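Local coordinates for protein Cap5O (Staphylococcus aureus, PDB 3OJO) that probably oxidises UDP-N-acetyl-mannosamine with NAD as the hydride acceptor, a step in building the capsular polysaccharide of the bacterium, at residues 221-226 / 293-298; 266-271 / 323-328. All coordinates share one frame; numbering follows the deposited sequence.

Contact 1 of 2, residues 221-226 / 293-298. With PDC (pyridine-2,6-dicarboxylic acid), chain L; PDC (pyridine-2,6-dicarboxylic acid), chain I.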
# COMPACT_ATOMS: atom_id res chain seq x y z
N TYR B 221 -4.50 -4.89 1.39
CA TYR B 221 -3.93 -3.56 1.26
C TYR B 221 -3.37 -3.15 2.60
O TYR B 221 -2.26 -2.63 2.68
CB TYR B 221 -4.97 -2.52 0.78
CG TYR B 221 -4.48 -1.09 0.86
CD1 TYR B 221 -3.68 -0.54 -0.14
CD2 TYR B 221 -4.79 -0.29 1.95
CE1 TYR B 221 -3.21 0.77 -0.06
CE2 TYR B 221 -4.33 1.02 2.05
CZ TYR B 221 -3.53 1.54 1.05
OH TYR B 221 -3.08 2.84 1.16
N ARG B 222 -4.15 -3.39 3.66
CA ARG B 222 -3.77 -3.07 5.03
C ARG B 222 -2.57 -3.89 5.52
O ARG B 222 -1.71 -3.32 6.16
CB ARG B 222 -4.99 -3.18 5.95
CG ARG B 222 -4.68 -2.86 7.40
CD ARG B 222 -5.86 -3.06 8.34
NE ARG B 222 -5.44 -3.05 9.74
CZ ARG B 222 -5.07 -1.96 10.43
NH1 ARG B 222 -5.06 -0.77 9.85
NH2 ARG B 222 -4.69 -2.08 11.70
N ASP B 223 -2.48 -5.20 5.19
CA ASP B 223 -1.40 -6.06 5.66
C ASP B 223 -0.08 -5.76 4.98
O ASP B 223 0.93 -5.66 5.67
CB ASP B 223 -1.79 -7.55 5.53
CG ASP B 223 -0.91 -8.51 6.32
OD1 ASP B 223 -1.04 -8.56 7.55
OD2 ASP B 223 -0.10 -9.21 5.70
N VAL B 224 -0.09 -5.61 3.64
CA VAL B 224 1.06 -5.31 2.81
C VAL B 224 1.64 -3.92 3.21
O VAL B 224 2.87 -3.75 3.27
CB VAL B 224 0.68 -5.40 1.30
CG1 VAL B 224 1.80 -4.84 0.41
CG2 VAL B 224 0.33 -6.85 0.88
N ASN B 225 0.74 -2.95 3.50
CA ASN B 225 1.14 -1.60 3.89
C ASN B 225 1.74 -1.53 5.31
O ASN B 225 2.70 -0.77 5.55
CB ASN B 225 0.05 -0.60 3.63
CG ASN B 225 0.08 -0.13 2.21
OD1 ASN B 225 -0.63 -0.65 1.34
ND2 ASN B 225 1.01 0.75 1.90
N ILE B 226 1.22 -2.36 6.22
CA ILE B 226 1.73 -2.48 7.57
C ILE B 226 3.11 -3.15 7.48
O ILE B 226 4.04 -2.67 8.13
CB ILE B 226 0.74 -3.20 8.53
CG1 ILE B 226 -0.48 -2.28 8.82
CG2 ILE B 226 1.46 -3.63 9.82
CD1 ILE B 226 -1.62 -2.97 9.73
N GLU B 293 5.22 -12.66 6.03
CA GLU B 293 6.51 -13.05 6.58
C GLU B 293 7.08 -11.94 7.46
O GLU B 293 7.53 -12.22 8.57
CB GLU B 293 7.51 -13.41 5.47
CG GLU B 293 7.26 -14.77 4.82
CD GLU B 293 7.98 -15.08 3.52
OE1 GLU B 293 7.62 -16.10 2.88
OE2 GLU B 293 8.91 -14.34 3.13
N ILE B 294 7.03 -10.66 6.96
CA ILE B 294 7.50 -9.46 7.66
C ILE B 294 6.68 -9.24 8.91
O ILE B 294 7.25 -9.09 9.99
CB ILE B 294 7.60 -8.20 6.74
CG1 ILE B 294 8.62 -8.41 5.61
CG2 ILE B 294 7.97 -6.94 7.53
CD1 ILE B 294 8.28 -7.69 4.35
N ASN B 295 5.34 -9.32 8.79
CA ASN B 295 4.43 -9.15 9.93
C ASN B 295 4.58 -10.23 11.00
O ASN B 295 4.49 -9.91 12.20
CB ASN B 295 2.99 -8.93 9.48
CG ASN B 295 2.79 -7.64 8.73
OD1 ASN B 295 3.53 -6.66 8.90
ND2 ASN B 295 1.80 -7.59 7.87
N ASN B 296 4.87 -11.47 10.57
CA ASN B 296 5.11 -12.61 11.45
C ASN B 296 6.44 -12.48 12.21
O ASN B 296 6.57 -13.04 13.30
CB ASN B 296 5.11 -13.93 10.66
CG ASN B 296 3.75 -14.42 10.23
OD1 ASN B 296 2.69 -14.04 10.77
ND2 ASN B 296 3.73 -15.25 9.22
N SER B 297 7.43 -11.77 11.62
CA SER B 297 8.76 -11.59 12.20
C SER B 297 8.82 -10.47 13.26
O SER B 297 9.84 -10.37 13.95
CB SER B 297 9.77 -11.32 11.09
OG SER B 297 9.68 -9.98 10.63
N MET B 298 7.78 -9.61 13.35
CA MET B 298 7.75 -8.50 14.31
C MET B 298 7.76 -8.93 15.77
O MET B 298 8.60 -8.40 16.51
CB MET B 298 6.69 -7.44 13.99
CG MET B 298 6.92 -6.75 12.68
SD MET B 298 8.57 -6.03 12.45
CE MET B 298 8.49 -4.66 13.62
N1 PDC L . -10.10 -2.30 8.22
C2 PDC L . -9.17 -1.41 7.84
C3 PDC L . -8.55 -1.62 6.61
C4 PDC L . -8.92 -2.80 5.90
C5 PDC L . -9.91 -3.67 6.38
C6 PDC L . -10.50 -3.35 7.58
C7 PDC L . -8.92 -0.27 8.78
O1 PDC L . -8.12 0.60 8.51
O2 PDC L . -9.65 -0.23 9.94
C8 PDC L . -11.57 -4.10 8.25
O3 PDC L . -12.08 -5.11 7.75
O4 PDC L . -12.01 -3.63 9.44
N1 PDC I . -10.40 -0.85 12.40
C2 PDC I . -9.31 -1.67 12.54
C3 PDC I . -8.24 -1.40 13.46
C4 PDC I . -8.34 -0.22 14.22
C5 PDC I . -9.50 0.59 14.05
C6 PDC I . -10.54 0.27 13.13
C7 PDC I . -9.25 -2.87 11.72
O1 PDC I . -8.32 -3.69 11.79
O2 PDC I . -10.31 -3.03 10.93
C8 PDC I . -11.72 1.21 12.96
O3 PDC I . -11.86 2.23 13.59
O4 PDC I . -12.71 1.00 12.11

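Contact 2 of 2, residues 266-271 / 323-328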
# COMPACT_ATOMS: atom_id res chain seq x y z
N GLY B 266 -2.68 -9.25 13.64
CA GLY B 266 -3.52 -10.33 14.14
C GLY B 266 -4.86 -10.44 13.46
O GLY B 266 -5.02 -9.96 12.34
N GLY B 267 -5.81 -11.08 14.14
CA GLY B 267 -7.18 -11.33 13.69
C GLY B 267 -7.36 -11.84 12.27
O GLY B 267 -6.86 -12.91 11.91
N HIS B 268 -8.11 -11.05 11.47
CA HIS B 268 -8.50 -11.18 10.05
C HIS B 268 -7.62 -12.03 9.10
O HIS B 268 -6.41 -12.14 9.29
CB HIS B 268 -8.66 -9.77 9.44
CG HIS B 268 -7.48 -8.87 9.67
ND1 HIS B 268 -7.38 -8.06 10.80
CD2 HIS B 268 -6.37 -8.69 8.91
CE1 HIS B 268 -6.23 -7.42 10.68
NE2 HIS B 268 -5.58 -7.76 9.57
N CYS B 269 -8.25 -12.58 8.04
CA CYS B 269 -7.59 -13.39 7.02
C CYS B 269 -7.62 -12.73 5.63
O CYS B 269 -8.51 -11.93 5.34
CB CYS B 269 -8.10 -14.82 7.01
SG CYS B 269 -9.90 -14.99 7.16
N LEU B 270 -6.61 -13.04 4.79
CA LEU B 270 -6.37 -12.38 3.50
C LEU B 270 -6.99 -12.94 2.22
O LEU B 270 -7.61 -14.01 2.25
CB LEU B 270 -4.86 -12.13 3.32
CG LEU B 270 -4.10 -11.52 4.46
CD1 LEU B 270 -2.67 -11.30 4.06
CD2 LEU B 270 -4.73 -10.21 4.94
N ALA B 271 -6.81 -12.20 1.08
CA ALA B 271 -7.28 -12.48 -0.29
C ALA B 271 -6.57 -13.69 -0.95
O ALA B 271 -6.16 -13.64 -2.12
CB ALA B 271 -7.14 -11.22 -1.16
N LEU B 323 -2.32 -7.42 25.69
CA LEU B 323 -2.17 -8.77 25.15
C LEU B 323 -3.09 -8.99 23.92
O LEU B 323 -3.13 -10.09 23.36
CB LEU B 323 -2.47 -9.82 26.22
CG LEU B 323 -1.48 -10.05 27.38
CD1 LEU B 323 -2.03 -11.09 28.30
CD2 LEU B 323 -0.17 -10.59 26.90
N THR B 324 -3.78 -7.94 23.47
CA THR B 324 -4.72 -7.98 22.35
C THR B 324 -4.16 -7.31 21.09
O THR B 324 -3.32 -6.42 21.20
CB THR B 324 -6.04 -7.27 22.75
OG1 THR B 324 -5.77 -5.89 23.04
CG2 THR B 324 -6.73 -7.95 23.93
N TYR B 325 -4.69 -7.69 19.90
CA TYR B 325 -4.27 -7.04 18.65
C TYR B 325 -4.86 -5.64 18.58
O TYR B 325 -4.12 -4.67 18.49
CB TYR B 325 -4.61 -7.87 17.39
CG TYR B 325 -4.37 -7.14 16.08
CD1 TYR B 325 -3.10 -6.69 15.72
CD2 TYR B 325 -5.40 -6.94 15.16
CE1 TYR B 325 -2.87 -6.02 14.51
CE2 TYR B 325 -5.19 -6.28 13.95
CZ TYR B 325 -3.91 -5.83 13.62
OH TYR B 325 -3.69 -5.20 12.42
N LYS B 326 -6.18 -5.54 18.68
CA LYS B 326 -6.81 -4.23 18.63
C LYS B 326 -6.92 -3.67 20.04
O LYS B 326 -6.94 -4.43 21.01
CB LYS B 326 -8.18 -4.30 17.92
CG LYS B 326 -8.12 -4.90 16.52
CD LYS B 326 -9.46 -4.91 15.82
CE LYS B 326 -9.43 -5.81 14.61
NZ LYS B 326 -9.43 -7.26 14.98
N GLY B 327 -6.95 -2.35 20.14
CA GLY B 327 -7.13 -1.65 21.40
C GLY B 327 -8.58 -1.63 21.84
O GLY B 327 -9.48 -1.63 21.01
N ASP B 328 -8.80 -1.66 23.16
CA ASP B 328 -10.10 -1.62 23.84
C ASP B 328 -11.04 -2.79 23.48
O ASP B 328 -12.27 -2.67 23.59
CB ASP B 328 -10.77 -0.24 23.69
CG ASP B 328 -9.85 0.92 24.02
OD1 ASP B 328 -9.73 1.83 23.18
OD2 ASP B 328 -9.29 0.94 25.13

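Contact 1 of 2, residues 221-226 / 293-298
Asn295 lays its side-chain amide beside Asp223, between helix 208-238 and helix 286-312. Its ND2 donates a hydrogen bond to the backbone O of Asp223, 3.1 Å away, with an N-H...O angle of 154°. The acceptor lies close to the amide plane of Asn295. ND2, however, sits above the carbonyl plane of Asp223 rather than on a lone pair. The Asp223 carboxylate comes close to the same nitrogen, with OD1 3.0 Å from Asn295 ND2. The two side chains run antiparallel past one another, with the carboxylate plane turned 84° from the amide plane. With CG of Asp223 anti to its N (chi1 -165°), the carboxylate swings back toward helix 286-312. OD1 also forms a salt bridge with Arg101. At the oxygen of the amide, Asn295 OD1 is 3.8 Å from CG2 of Ile226, whose side chain lies nearly perpendicular to that of Asn295.

Ile226 ties this pairing to the ligand side of the helix. Its CD1 lies over the centre of one face of the Arg222 guanidinium. Across the opposite face is the chain I pyridine-2,6-dicarboxylic acid, with its O1 3.6 Å from Arg222 NE. The aliphatic part of Arg222 packs on the chain L copy, CD to C3 at 3.5 Å. Asn295 is buried, and its amide is turned so that ND2 faces the oxygens of Asp223. The anionic carboxylate would probably polarise that N-H group, while the salt bridge to Arg101 would partly offset its charge.

Contact 2 of 2, residues 266-271 / 323-328
The loop 266-271 of the central domain meets the loop that follows strand 317-321 in the UDP-binding domain, and Tyr325 makes most of the contact. CG of Tyr325 is anti to the backbone N (chi1 172°), which carries the ring toward Gly266. Gly266 has no side chain, and its backbone lies over one face of that ring. Its N is 3.3 Å from CD1 of Tyr325 and stands above the ring centre. Its CA makes a CH-pi contact, 4.0 Å from the ring centroid of Tyr325 and 16° off the ring normal. The backbone of Gly267 has positive phi, which favours glycine.

Gly266-Gly267-His268-Cys269 is the cysteine loop of this dehydrogenase family, whose cysteine is the nucleophile in relatives. Here, in the oxidised form, Cys269 is held in a disulfide with Cys103. NAD and a bound pyridine-2,6-dicarboxylic acid lie near His268, so the loop borders the cofactor site. The rings of His268 and Tyr325 meet obliquely, planes at 58° and centroids 5.8 Å apart. CE1 of His268 comes 3.6 Å from CE2 of Tyr325. Tyr325 OH lies at the edge of the imidazole, in its plane, and has a weak hydrogen bond from Arg222 NH2.

In the fold
Contacts 1 and 2 have centres about 12 Å apart and touch directly. Asp223 OD2 of contact 1 packs on Leu270 CD1 of contact 2, and Ile226 CD1 approaches Tyr325 OH. Their segments alternate along the chain, in the order 221-226, 266-271, 293-298 and 323-328. Contact 1 joins helices 208-238 and 286-312 of the central domain. Contact 2 joins a loop between those helices to the loop after strand 317-321, in the UDP-binding domain. Helix 208-238, which also meets the second subunit through Tyr221 and Asn225, thus touches the junction of the two domains, near the bound NAD.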